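Local coordinates for protein succinylglutamate desuccinylase (Vibrio parahaemolyticus, PDB 2BCO) that probably hydrolyses N-succinylglutamate to succinate and glutamate with the help of one bound zinc ion, the last step of the AST route of arginine breakdown, at residues L152-A157 with M218-V223; S161-F166 with H189-L194; A167-T172 with V193-S198; V281-S286 with V311-H316. All blocks are in the same frame, centred on the assembly; numbering follows the deposited sequence.

Contact 1 (L152-A157 with M218-V223); sequences LDLHCA and MELGRV. With ZN (zinc ion), chain C.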
loop_
_atom_site.group_PDB
_atom_site.type_symbol
_atom_site.label_atom_id
_atom_site.label_comp_id
_atom_site.label_asym_id
_atom_site.label_seq_id
_atom_site.Cartn_x
_atom_site.Cartn_y
_atom_site.Cartn_z
ATOM N N LEU A 152 -3.834 1.083 5.107
ATOM C CA LEU A 152 -3.275 -0.001 4.326
ATOM C C LEU A 152 -3.555 0.295 2.854
ATOM O O LEU A 152 -4.696 0.211 2.398
ATOM C CB LEU A 152 -3.922 -1.327 4.739
ATOM C CG LEU A 152 -3.464 -2.041 6.017
ATOM C CD1 LEU A 152 -3.161 -1.069 7.129
ATOM C CD2 LEU A 152 -4.551 -2.992 6.453
ATOM N N ASP A 153 -2.508 0.673 2.129
ATOM C CA ASP A 153 -2.613 0.978 0.702
ATOM C C ASP A 153 -2.211 -0.270 -0.083
ATOM O O ASP A 153 -1.038 -0.650 -0.093
ATOM C CB ASP A 153 -1.679 2.132 0.329
ATOM C CG ASP A 153 -1.917 2.620 -1.081
ATOM O OD1 ASP A 153 -1.040 3.291 -1.661
ATOM O OD2 ASP A 153 -3.006 2.332 -1.609
ATOM N N LEU A 154 -3.173 -0.879 -0.768
ATOM C CA LEU A 154 -2.929 -2.128 -1.497
ATOM C C LEU A 154 -2.511 -2.025 -2.966
ATOM O O LEU A 154 -3.256 -1.515 -3.811
ATOM C CB LEU A 154 -4.169 -3.010 -1.370
ATOM C CG LEU A 154 -4.811 -2.976 0.024
ATOM C CD1 LEU A 154 -5.998 -3.953 0.072
ATOM C CD2 LEU A 154 -3.753 -3.345 1.090
ATOM N N HIS A 155 -1.324 -2.552 -3.259
ATOM C CA HIS A 155 -0.756 -2.529 -4.599
ATOM C C HIS A 155 -0.380 -3.933 -5.093
ATOM O O HIS A 155 -0.636 -4.933 -4.414
ATOM C CB HIS A 155 0.486 -1.629 -4.604
ATOM C CG HIS A 155 0.195 -0.200 -4.262
ATOM N ND1 HIS A 155 0.439 0.839 -5.138
ATOM C CD2 HIS A 155 -0.342 0.361 -3.159
ATOM C CE1 HIS A 155 0.061 1.977 -4.588
ATOM N NE2 HIS A 155 -0.419 1.718 -3.386
ATOM N N CYS A 156 0.191 -3.983 -6.297
ATOM C CA CYS A 156 0.674 -5.217 -6.918
ATOM C C CYS A 156 2.004 -4.840 -7.559
ATOM O O CYS A 156 2.146 -3.736 -8.082
ATOM C CB CYS A 156 -0.274 -5.714 -8.014
ATOM S SG CYS A 156 -1.836 -6.313 -7.427
ATOM N N ALA A 157 2.975 -5.745 -7.513
ATOM C CA ALA A 157 4.280 -5.481 -8.101
ATOM C C ALA A 157 4.213 -5.566 -9.621
ATOM O O ALA A 157 3.348 -6.248 -10.175
ATOM C CB ALA A 157 5.307 -6.471 -7.567
HETATM N N MSE A 218 1.370 -2.017 0.516
HETATM C CA MSE A 218 1.531 -3.462 0.404
HETATM C C MSE A 218 1.529 -3.976 -1.040
HETATM O O MSE A 218 0.594 -3.721 -1.800
HETATM C CB MSE A 218 0.435 -4.156 1.228
HETATM C CG MSE A 218 0.435 -3.740 2.700
HETATM SE SE MSE A 218 -1.010 -4.473 3.764
HETATM C CE MSE A 218 -0.127 -6.095 4.331
ATOM N N GLU A 219 2.587 -4.691 -1.410
ATOM C CA GLU A 219 2.716 -5.268 -2.748
ATOM C C GLU A 219 2.143 -6.691 -2.720
ATOM O O GLU A 219 2.816 -7.640 -2.300
ATOM C CB GLU A 219 4.183 -5.321 -3.163
ATOM C CG GLU A 219 4.938 -4.003 -3.052
ATOM C CD GLU A 219 4.431 -2.926 -4.006
ATOM O OE1 GLU A 219 4.105 -3.241 -5.170
ATOM O OE2 GLU A 219 4.383 -1.753 -3.594
ATOM N N LEU A 220 0.898 -6.820 -3.168
ATOM C CA LEU A 220 0.182 -8.093 -3.192
ATOM C C LEU A 220 0.185 -8.745 -4.570
ATOM O O LEU A 220 -0.666 -8.451 -5.415
ATOM C CB LEU A 220 -1.269 -7.880 -2.759
ATOM C CG LEU A 220 -1.596 -7.667 -1.284
ATOM C CD1 LEU A 220 -0.443 -7.007 -0.571
ATOM C CD2 LEU A 220 -2.870 -6.845 -1.166
ATOM N N GLY A 221 1.134 -9.636 -4.795
ATOM C CA GLY A 221 1.183 -10.310 -6.070
ATOM C C GLY A 221 1.618 -9.417 -7.214
ATOM O O GLY A 221 2.281 -8.402 -7.012
ATOM N N ARG A 222 1.229 -9.815 -8.418
ATOM C CA ARG A 222 1.578 -9.114 -9.653
ATOM C C ARG A 222 0.323 -8.556 -10.301
ATOM O O ARG A 222 -0.790 -8.903 -9.898
ATOM C CB ARG A 222 2.241 -10.103 -10.620
ATOM C CG ARG A 222 3.481 -10.780 -10.055
ATOM C CD ARG A 222 4.688 -9.886 -10.219
ATOM N NE ARG A 222 5.100 -9.806 -11.621
ATOM C CZ ARG A 222 5.729 -10.782 -12.266
ATOM N NH1 ARG A 222 6.031 -11.916 -11.632
ATOM N NH2 ARG A 222 6.051 -10.634 -13.545
ATOM N N VAL A 223 0.499 -7.701 -11.304
ATOM C CA VAL A 223 -0.643 -7.125 -11.999
ATOM C C VAL A 223 -1.260 -8.124 -12.985
ATOM O O VAL A 223 -0.557 -8.895 -13.636
ATOM C CB VAL A 223 -0.251 -5.832 -12.782
ATOM C CG1 VAL A 223 0.619 -4.942 -11.915
ATOM C CG2 VAL A 223 0.462 -6.176 -14.063
HETATM ZN ZN ZN C . 1.311 0.053 -7.115
HETATM O O HOH W 1 3.660 -7.607 -12.290
HETATM O O HOH W 2 3.664 -0.918 -7.394
#

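Contact 2 (S161-F166 with H189-L194); sequences SKHYTF and HIEAVL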
loop_
_atom_site.group_PDB
_atom_site.type_symbol
_atom_site.label_atom_id
_atom_site.label_comp_id
_atom_site.label_asym_id
_atom_site.label_seq_id
_atom_site.Cartn_x
_atom_site.Cartn_y
_atom_site.Cartn_z
ATOM N N SER A 161 9.628 -11.434 -7.984
ATOM C CA SER A 161 10.436 -11.354 -6.774
ATOM C C SER A 161 10.418 -12.659 -5.979
ATOM O O SER A 161 9.481 -13.452 -6.085
ATOM C CB SER A 161 9.924 -10.222 -5.883
ATOM O OG SER A 161 10.671 -10.153 -4.690
ATOM N N LYS A 162 11.460 -12.883 -5.188
ATOM C CA LYS A 162 11.511 -14.082 -4.365
ATOM C C LYS A 162 10.513 -13.884 -3.230
ATOM O O LYS A 162 10.196 -14.817 -2.500
ATOM C CB LYS A 162 12.927 -14.312 -3.826
ATOM C CG LYS A 162 13.538 -13.126 -3.096
ATOM C CD LYS A 162 15.017 -13.368 -2.797
ATOM C CE LYS A 162 15.640 -12.167 -2.092
ATOM N NZ LYS A 162 17.130 -12.239 -1.989
ATOM N N HIS A 163 10.022 -12.651 -3.092
ATOM C CA HIS A 163 9.023 -12.316 -2.081
ATOM C C HIS A 163 7.731 -12.011 -2.837
ATOM O O HIS A 163 7.556 -10.897 -3.339
ATOM C CB HIS A 163 9.432 -11.083 -1.274
ATOM C CG HIS A 163 10.712 -11.237 -0.512
ATOM N ND1 HIS A 163 11.017 -12.366 0.218
ATOM C CD2 HIS A 163 11.749 -10.381 -0.329
ATOM C CE1 HIS A 163 12.185 -12.201 0.817
ATOM N NE2 HIS A 163 12.650 -11.005 0.501
ATOM N N TYR A 164 6.838 -12.996 -2.940
ATOM C CA TYR A 164 5.579 -12.799 -3.658
ATOM C C TYR A 164 4.806 -11.619 -3.062
ATOM O O TYR A 164 4.166 -10.856 -3.790
ATOM C CB TYR A 164 4.730 -14.068 -3.606
ATOM C CG TYR A 164 3.403 -13.931 -4.311
ATOM C CD1 TYR A 164 3.326 -13.898 -5.704
ATOM C CD2 TYR A 164 2.221 -13.829 -3.585
ATOM C CE1 TYR A 164 2.088 -13.766 -6.360
ATOM C CE2 TYR A 164 0.984 -13.693 -4.227
ATOM C CZ TYR A 164 0.925 -13.667 -5.616
ATOM O OH TYR A 164 -0.298 -13.559 -6.245
ATOM N N THR A 165 4.859 -11.494 -1.737
ATOM C CA THR A 165 4.229 -10.387 -1.022
ATOM C C THR A 165 5.286 -9.704 -0.157
ATOM O O THR A 165 6.199 -10.356 0.358
ATOM C CB THR A 165 3.090 -10.836 -0.062
ATOM O OG1 THR A 165 3.608 -11.763 0.903
ATOM C CG2 THR A 165 1.943 -11.465 -0.827
ATOM N N PHE A 166 5.167 -8.388 -0.028
ATOM C CA PHE A 166 6.061 -7.608 0.813
ATOM C C PHE A 166 5.437 -6.244 1.033
ATOM O O PHE A 166 4.494 -5.878 0.338
ATOM C CB PHE A 166 7.483 -7.516 0.219
ATOM C CG PHE A 166 7.620 -6.611 -0.981
ATOM C CD1 PHE A 166 7.916 -5.259 -0.819
ATOM C CD2 PHE A 166 7.559 -7.128 -2.274
ATOM C CE1 PHE A 166 8.158 -4.433 -1.927
ATOM C CE2 PHE A 166 7.800 -6.306 -3.391
ATOM C CZ PHE A 166 8.104 -4.956 -3.211
ATOM N N HIS A 189 0.999 -13.152 6.595
ATOM C CA HIS A 189 1.985 -13.949 5.877
ATOM C C HIS A 189 2.745 -13.146 4.826
ATOM O O HIS A 189 3.205 -13.703 3.827
ATOM C CB HIS A 189 1.322 -15.160 5.218
ATOM C CG HIS A 189 0.970 -16.255 6.174
ATOM N ND1 HIS A 189 0.903 -16.056 7.539
ATOM C CD2 HIS A 189 0.640 -17.552 5.972
ATOM C CE1 HIS A 189 0.547 -17.178 8.130
ATOM N NE2 HIS A 189 0.379 -18.106 7.201
ATOM N N ILE A 190 2.874 -11.840 5.056
ATOM C CA ILE A 190 3.613 -10.976 4.141
ATOM C C ILE A 190 5.071 -11.368 4.363
ATOM O O ILE A 190 5.605 -11.246 5.465
ATOM C CB ILE A 190 3.392 -9.489 4.479
ATOM C CG1 ILE A 190 1.895 -9.178 4.394
ATOM C CG2 ILE A 190 4.158 -8.603 3.503
ATOM C CD1 ILE A 190 1.326 -9.255 2.952
ATOM N N GLU A 191 5.702 -11.864 3.311
ATOM C CA GLU A 191 7.069 -12.350 3.390
ATOM C C GLU A 191 8.141 -11.383 3.862
ATOM O O GLU A 191 9.097 -11.801 4.509
ATOM C CB GLU A 191 7.454 -12.949 2.041
ATOM C CG GLU A 191 6.538 -14.102 1.650
ATOM C CD GLU A 191 6.770 -14.583 0.237
ATOM O OE1 GLU A 191 7.938 -14.864 -0.106
ATOM O OE2 GLU A 191 5.784 -14.693 -0.530
ATOM N N ALA A 192 7.993 -10.100 3.551
ATOM C CA ALA A 192 8.995 -9.136 3.969
ATOM C C ALA A 192 8.460 -7.716 4.068
ATOM O O ALA A 192 7.479 -7.361 3.404
ATOM C CB ALA A 192 10.170 -9.171 3.008
ATOM N N VAL A 193 9.103 -6.917 4.920
ATOM C CA VAL A 193 8.735 -5.517 5.083
ATOM C C VAL A 193 9.988 -4.661 4.952
ATOM O O VAL A 193 10.995 -4.917 5.603
ATOM C CB VAL A 193 8.097 -5.224 6.453
ATOM C CG1 VAL A 193 7.560 -3.793 6.471
ATOM C CG2 VAL A 193 6.973 -6.211 6.722
ATOM N N LEU A 194 9.924 -3.660 4.086
ATOM C CA LEU A 194 11.046 -2.756 3.866
ATOM C C LEU A 194 10.759 -1.487 4.694
ATOM O O LEU A 194 9.707 -0.862 4.545
ATOM C CB LEU A 194 11.144 -2.404 2.375
ATOM C CG LEU A 194 12.466 -1.901 1.772
ATOM C CD1 LEU A 194 12.147 -0.938 0.637
ATOM C CD2 LEU A 194 13.333 -1.213 2.820
HETATM O O HOH W 3 10.107 -14.954 0.931
HETATM O O HOH W 4 7.568 -16.271 -2.546
HETATM O O HOH W 5 2.744 -14.493 0.936
#

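Contact 3 (A167-T172 with V193-S198); sequences AVSPKT and VLLSNS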
loop_
_atom_site.group_PDB
_atom_site.type_symbol
_atom_site.label_atom_id
_atom_site.label_comp_id
_atom_site.label_asym_id
_atom_site.label_seq_id
_atom_site.Cartn_x
_atom_site.Cartn_y
_atom_site.Cartn_z
ATOM N N ALA A 167 5.943 -5.501 2.011
ATOM C CA ALA A 167 5.385 -4.195 2.319
ATOM C C ALA A 167 6.464 -3.161 2.562
ATOM O O ALA A 167 7.623 -3.494 2.831
ATOM C CB ALA A 167 4.477 -4.300 3.547
ATOM N N VAL A 168 6.065 -1.901 2.474
ATOM C CA VAL A 168 6.970 -0.789 2.688
ATOM C C VAL A 168 6.409 0.123 3.772
ATOM O O VAL A 168 5.286 0.615 3.656
ATOM C CB VAL A 168 7.166 0.023 1.390
ATOM C CG1 VAL A 168 8.042 1.225 1.663
ATOM C CG2 VAL A 168 7.789 -0.854 0.321
ATOM N N SER A 169 7.192 0.327 4.828
ATOM C CA SER A 169 6.792 1.184 5.940
ATOM C C SER A 169 7.438 2.565 5.767
ATOM O O SER A 169 8.665 2.684 5.776
ATOM C CB SER A 169 7.235 0.567 7.270
ATOM O OG SER A 169 6.901 1.416 8.348
ATOM N N PRO A 170 6.614 3.622 5.630
ATOM C CA PRO A 170 7.056 5.011 5.446
ATOM C C PRO A 170 7.956 5.540 6.554
ATOM O O PRO A 170 7.906 5.069 7.690
ATOM C CB PRO A 170 5.744 5.793 5.375
ATOM C CG PRO A 170 4.758 4.784 4.923
ATOM C CD PRO A 170 5.150 3.576 5.740
ATOM N N LYS A 171 8.756 6.537 6.189
ATOM C CA LYS A 171 9.680 7.194 7.095
ATOM C C LYS A 171 9.076 8.493 7.599
ATOM O O LYS A 171 8.791 9.396 6.815
ATOM C CB LYS A 171 11.000 7.506 6.381
ATOM C CG LYS A 171 12.026 8.204 7.252
ATOM C CD LYS A 171 12.410 7.328 8.430
ATOM C CE LYS A 171 13.559 7.922 9.209
ATOM N NZ LYS A 171 13.992 6.989 10.291
ATOM N N THR A 172 8.886 8.574 8.912
ATOM C CA THR A 172 8.329 9.759 9.556
ATOM C C THR A 172 8.827 9.778 10.994
ATOM O O THR A 172 9.233 8.742 11.524
ATOM C CB THR A 172 6.786 9.730 9.544
ATOM O OG1 THR A 172 6.285 10.798 10.349
ATOM C CG2 THR A 172 6.261 8.404 10.091
ATOM N N VAL A 193 9.103 -6.917 4.920
ATOM C CA VAL A 193 8.735 -5.517 5.083
ATOM C C VAL A 193 9.988 -4.661 4.952
ATOM O O VAL A 193 10.995 -4.917 5.603
ATOM C CB VAL A 193 8.097 -5.224 6.453
ATOM C CG1 VAL A 193 7.560 -3.793 6.471
ATOM C CG2 VAL A 193 6.973 -6.211 6.722
ATOM N N LEU A 194 9.924 -3.660 4.086
ATOM C CA LEU A 194 11.046 -2.756 3.866
ATOM C C LEU A 194 10.759 -1.487 4.694
ATOM O O LEU A 194 9.707 -0.862 4.545
ATOM C CB LEU A 194 11.144 -2.404 2.375
ATOM C CG LEU A 194 12.466 -1.901 1.772
ATOM C CD1 LEU A 194 12.147 -0.938 0.637
ATOM C CD2 LEU A 194 13.333 -1.213 2.820
ATOM N N LEU A 195 11.679 -1.134 5.583
ATOM C CA LEU A 195 11.523 0.052 6.412
ATOM C C LEU A 195 12.193 1.219 5.685
ATOM O O LEU A 195 13.413 1.262 5.592
ATOM C CB LEU A 195 12.199 -0.163 7.765
ATOM C CG LEU A 195 11.765 -1.397 8.551
ATOM C CD1 LEU A 195 12.592 -1.503 9.810
ATOM C CD2 LEU A 195 10.287 -1.321 8.883
ATOM N N SER A 196 11.410 2.154 5.159
ATOM C CA SER A 196 11.997 3.291 4.449
ATOM C C SER A 196 12.886 4.127 5.368
ATOM O O SER A 196 12.633 4.211 6.567
ATOM C CB SER A 196 10.905 4.192 3.873
ATOM O OG SER A 196 10.208 3.552 2.823
ATOM N N ASN A 197 13.924 4.741 4.804
ATOM C CA ASN A 197 14.817 5.593 5.586
ATOM C C ASN A 197 14.718 7.022 5.068
ATOM O O ASN A 197 15.466 7.889 5.499
ATOM C CB ASN A 197 16.276 5.100 5.507
ATOM C CG ASN A 197 16.943 5.439 4.176
ATOM O OD1 ASN A 197 16.281 5.506 3.139
ATOM N ND2 ASN A 197 18.258 5.632 4.198
ATOM N N SER A 198 13.785 7.273 4.155
ATOM C CA SER A 198 13.630 8.613 3.595
ATOM C C SER A 198 12.168 8.991 3.291
ATOM O O SER A 198 11.406 8.182 2.768
ATOM C CB SER A 198 14.473 8.724 2.319
ATOM O OG SER A 198 14.466 10.044 1.811
HETATM O O HOH W 6 8.945 7.098 3.464
HETATM O O HOH W 7 13.944 3.953 8.994
#

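Contact 4 (V281-S286 with V311-H316); sequences VENFTS and VFPNRH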
loop_
_atom_site.group_PDB
_atom_site.type_symbol
_atom_site.label_atom_id
_atom_site.label_comp_id
_atom_site.label_asym_id
_atom_site.label_seq_id
_atom_site.Cartn_x
_atom_site.Cartn_y
_atom_site.Cartn_z
ATOM N N VAL A 281 14.008 -7.592 -14.507
ATOM C CA VAL A 281 14.790 -7.852 -13.305
ATOM C C VAL A 281 13.852 -7.926 -12.093
ATOM O O VAL A 281 12.986 -7.074 -11.918
ATOM C CB VAL A 281 15.822 -6.728 -13.083
ATOM C CG1 VAL A 281 15.107 -5.385 -12.984
ATOM C CG2 VAL A 281 16.646 -7.004 -11.844
ATOM N N GLU A 282 14.030 -8.941 -11.257
ATOM C CA GLU A 282 13.182 -9.124 -10.083
ATOM C C GLU A 282 13.525 -8.197 -8.921
ATOM O O GLU A 282 14.675 -7.773 -8.770
ATOM C CB GLU A 282 13.269 -10.582 -9.599
ATOM C CG GLU A 282 12.476 -11.580 -10.434
ATOM C CD GLU A 282 12.657 -13.027 -9.976
ATOM O OE1 GLU A 282 12.756 -13.272 -8.754
ATOM O OE2 GLU A 282 12.689 -13.929 -10.845
ATOM N N ASN A 283 12.517 -7.864 -8.116
ATOM C CA ASN A 283 12.743 -7.043 -6.938
ATOM C C ASN A 283 13.496 -7.946 -5.969
ATOM O O ASN A 283 13.306 -9.167 -5.966
ATOM C CB ASN A 283 11.427 -6.587 -6.301
ATOM C CG ASN A 283 10.937 -5.260 -6.859
ATOM O OD1 ASN A 283 11.723 -4.334 -7.057
ATOM N ND2 ASN A 283 9.632 -5.156 -7.092
ATOM N N PHE A 284 14.349 -7.346 -5.153
ATOM C CA PHE A 284 15.162 -8.083 -4.191
ATOM C C PHE A 284 16.134 -9.041 -4.855
ATOM O O PHE A 284 16.373 -10.135 -4.351
ATOM C CB PHE A 284 14.294 -8.862 -3.201
ATOM C CG PHE A 284 13.458 -7.988 -2.321
ATOM C CD1 PHE A 284 12.174 -7.611 -2.706
ATOM C CD2 PHE A 284 13.967 -7.505 -1.118
ATOM C CE1 PHE A 284 11.405 -6.765 -1.905
ATOM C CE2 PHE A 284 13.210 -6.659 -0.309
ATOM C CZ PHE A 284 11.927 -6.289 -0.706
ATOM N N THR A 285 16.676 -8.640 -6.000
ATOM C CA THR A 285 17.670 -9.456 -6.684
ATOM C C THR A 285 18.970 -9.095 -5.966
ATOM O O THR A 285 19.370 -7.930 -5.939
ATOM C CB THR A 285 17.776 -9.106 -8.192
ATOM O OG1 THR A 285 16.608 -9.582 -8.872
ATOM C CG2 THR A 285 19.010 -9.746 -8.812
ATOM N N SER A 286 19.620 -10.094 -5.379
ATOM C CA SER A 286 20.850 -9.861 -4.629
ATOM C C SER A 286 22.116 -9.838 -5.465
ATOM O O SER A 286 22.128 -10.258 -6.621
ATOM C CB SER A 286 20.994 -10.910 -3.520
ATOM O OG SER A 286 21.081 -12.216 -4.060
ATOM N N VAL A 311 15.986 -3.086 -5.108
ATOM C CA VAL A 311 14.523 -3.000 -5.063
ATOM C C VAL A 311 14.017 -1.770 -5.830
ATOM O O VAL A 311 14.599 -0.691 -5.732
ATOM C CB VAL A 311 14.018 -2.910 -3.593
ATOM C CG1 VAL A 311 12.515 -2.779 -3.566
ATOM C CG2 VAL A 311 14.439 -4.138 -2.815
ATOM N N PHE A 312 12.932 -1.929 -6.588
ATOM C CA PHE A 312 12.362 -0.809 -7.354
ATOM C C PHE A 312 13.360 -0.191 -8.336
ATOM O O PHE A 312 13.673 0.994 -8.248
ATOM C CB PHE A 312 11.871 0.307 -6.414
ATOM C CG PHE A 312 10.880 -0.146 -5.378
ATOM C CD1 PHE A 312 11.017 0.247 -4.051
ATOM C CD2 PHE A 312 9.806 -0.964 -5.723
ATOM C CE1 PHE A 312 10.089 -0.155 -3.080
ATOM C CE2 PHE A 312 8.870 -1.374 -4.764
ATOM C CZ PHE A 312 9.013 -0.975 -3.440
ATOM N N PRO A 313 13.887 -0.983 -9.277
ATOM C CA PRO A 313 14.842 -0.403 -10.231
ATOM C C PRO A 313 14.085 0.332 -11.334
ATOM O O PRO A 313 13.036 -0.126 -11.774
ATOM C CB PRO A 313 15.574 -1.624 -10.793
ATOM C CG PRO A 313 15.277 -2.729 -9.810
ATOM C CD PRO A 313 13.868 -2.449 -9.380
ATOM N N ASN A 314 14.613 1.465 -11.780
ATOM C CA ASN A 314 13.968 2.232 -12.846
ATOM C C ASN A 314 15.008 3.087 -13.566
ATOM O O ASN A 314 15.438 4.118 -13.048
ATOM C CB ASN A 314 12.868 3.128 -12.270
ATOM C CG ASN A 314 11.939 3.671 -13.340
ATOM O OD1 ASN A 314 12.383 4.103 -14.409
ATOM N ND2 ASN A 314 10.642 3.662 -13.053
ATOM N N ARG A 315 15.401 2.652 -14.759
ATOM C CA ARG A 315 16.406 3.354 -15.557
ATOM C C ARG A 315 15.863 4.574 -16.303
ATOM O O ARG A 315 16.635 5.386 -16.816
ATOM C CB ARG A 315 17.030 2.386 -16.563
ATOM C CG ARG A 315 16.052 1.830 -17.601
ATOM C CD ARG A 315 16.661 0.642 -18.331
ATOM N NE ARG A 315 15.802 0.111 -19.382
ATOM C CZ ARG A 315 15.574 0.719 -20.544
ATOM N NH1 ARG A 315 16.144 1.883 -20.811
ATOM N NH2 ARG A 315 14.780 0.158 -21.441
ATOM N N HIS A 316 14.541 4.705 -16.364
ATOM C CA HIS A 316 13.924 5.828 -17.057
ATOM C C HIS A 316 13.798 7.050 -16.156
ATOM O O HIS A 316 13.519 8.155 -16.622
ATOM C CB HIS A 316 12.553 5.420 -17.585
ATOM C CG HIS A 316 12.587 4.216 -18.470
ATOM N ND1 HIS A 316 12.192 2.964 -18.041
ATOM C CD2 HIS A 316 12.983 4.065 -19.755
ATOM C CE1 HIS A 316 12.343 2.099 -19.026
ATOM N NE2 HIS A 316 12.821 2.738 -20.079
#

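Contact 1 (L152-A157 with M218-V223)
The selenium of Met218, a selenomethionine, rests against two leucines of 152-157, with SE 4.0 Å from CD2 of Leu154 and 4.1 Å from CG of Leu152. All three side chains lie side by side and point the same way. CG beside the backbone N (chi1 -57°) and an extended chi2 carry the selenium of Met218 to the leucines; the bend at chi3 then turns only the methyl. Beyond them, CD2 of Leu220 reaches CB of Leu154, 4.1 Å away. Helices 68-81, 179-188 and 235-245 pack on these apolar side chains.

Parallel pairing holds the backbones together: Met218 N donates to Asp153 O, His155 N to Met218 O, and Leu220 N to His155 O. The register then slips by one residue in a beta bulge, and Gly221, at positive phi (71°), turns the chain so that its O receives Ala157 N at 2.8 Å. These are neighbouring strands of the zinc-hydrolase catalytic domain, and their other face carries the metal site. There His155 ND1 binds the zinc ion at 2.3 Å, with His63 and Glu66 completing the protein ligands. Glu219, the predicted active-site residue, folds back at chi2 (-65°), bringing OE1 within 4.2 Å of the methyl of Ala157 and 3.2 Å from a zinc-bound water that donates to it.

Past the bulge, CG1 of Val223 packs on CB of Cys156 at 4.1 Å. Arg222 curls at chi2 and chi3, and a water in the plane of its guanidinium joins NE to Ala157 O.

Contact 2 (S161-F166 with H189-L194)
The imidazole of His163 is covered on both faces. Ala192 CB sits over the centre of one, 4.0 Å from the ring centroid, in a CH-pi contact, while CG of Lys162 lies over the centre of the opposite face. At the edge, in the ring plane, are OE1 of Glu191 and a water that links this oxygen to His163 ND1; the carboxylate stands almost perpendicular to the ring, the planes 86° apart. The other ring nitrogen, NE2, is hydrogen-bonded to Tyr260 OH, so both nitrogens have partners that fix the rotation of the ring.

Glu191 reaches this edge with its chain extended beyond CG (chi2 172°). Its OE2 takes a weak, bent hydrogen bond from Tyr164 N at 3.1 Å, and a second water donates to OE1.

The segments lead into the parallel strands 165-169 and 192-195 of a beta-alpha-beta unit, whose helix 179-188 ends in a Schellman motif at His189. Where the strands begin, Thr165 turns OG1 between its backbone N and carbonyl carbon (chi1 59°), and there it accepts Glu191 N at 3.2 Å in a fairly straight bond. A water joins the same hydroxyl to His189 O.

Ile190 packs beside this bond with both branches: CD1 meets CB of Thr165 at 3.8 Å, and CG2 presses on CA of Phe166 at 3.4 Å. CB of Phe166 touches the Ala192 methyl at 4.2 Å, while its ring leads away toward Glu219 and Phe284.

Contact 3 (A167-T172 with V193-S198)
Ala167 and Val193 meet where the contact is tightest: Ala167 O accepts Leu194 N at 2.6 Å in a nearly straight bond (171°), and the methyl of Ala167 faces CG1 of Val193 at 4.3 Å. Leu185 of helix 179-188 packs on both side chains. The parallel ladder continues through Ser169 N to Leu194 O and Ser196 N to Ser169 O. CB of Ser169 touches CD2 of Leu195 at 3.9 Å, while its hydroxyl is bonded to Arg177.

Side chains alternate between the two faces of this pair of strands, the two that helix 179-188 connects in a beta-alpha-beta unit of the catalytic domain. Val168 and Leu194 point to the face away from that helix, CG2 of the valine 4.2 Å from CB of the leucine. The other branch, Val168 CG1, is anti to the backbone N (chi1 176°) and lies 3.4 Å from OG of Ser196.

Beyond Ser169 the strands give way to loops, and water takes over from direct bonds. The aliphatic stem of Lys171 lies along the backbone of 196-198: CB is 3.6 Å from Ser198 N, and CD is 3.6 Å from Ser196 O; the kink at chi2 (62°) puts it there. One water joins Lys171 N to Ser198 O; another donates to Ser196 O and accepts a weak bond from the lysine NZ.

Contact 4 (V281-S286 with V311-H316)
Val311 opens the second segment by setting its CG2 methyl squarely over the centre of the Phe284 ring, 3.7 Å from the centroid and 9° off the ring normal, a CH-pi contact. The two side chains lie side by side and point the same way. Its other branch, CG1, faces OD1 of Asn283 at 3.9 Å and also covers a face of the Phe312 ring near its rim.

At Phe312 the backbone takes positive phi (58°), and its N-H donates to OD1 of Asn283. This bond is short and straight, 2.7 Å with an angle of 169° at the hydrogen. The asparagine thus satisfies a backbone N-H just beyond strand 309-311. Pro313 comes next, its CD 3.7 Å from the same OD1 and its CG 4.1 Å from CG1 of Val281. After the proline the segment leaves 281-286 and enters an Asx turn, in which OD1 of Asn314 accepts His316 N.

Phe284 and Thr285 both face Ile310 in a G1 beta bulge of the antiparallel pairing of 285-286 with 309-311, in the barrel-sandwich hybrid domain. Strand 322-335 packs against this corner through Val327, which touches Phe284 and Val311, and through Leu325, which touches Phe312. On the catalytic-domain side, the Phe312 ring reaches Phe166 and Val168 of strand 165-169, and Phe284 meets His163 edge to face.

Contacts 1, 2 and 3 belong to the catalytic domain, and strand 165-169 ties them together. It pairs with strand 214-220 of contact 1, where Glu219 N lies 2.8 Å from Phe166 O. Contacts 2 and 3 are successive lengths of one strand pair, share Val193 and Leu194, and meet where Ala192 O lies 2.8 Å from Ala167 N. Contact 4 lies in the hybrid domain but abuts contacts 2 and 3: Ser161 OG is 3.1 Å from Asn283 O, and Val168 CG2 is 4.0 Å from Phe312 CZ. Contact 1 supplies one zinc ligand, His155, and the predicted active-site Glu219; the nearest side-chain atom of Phe312 is about 8 Å from the zinc ion, that of Phe166 about 9 Å.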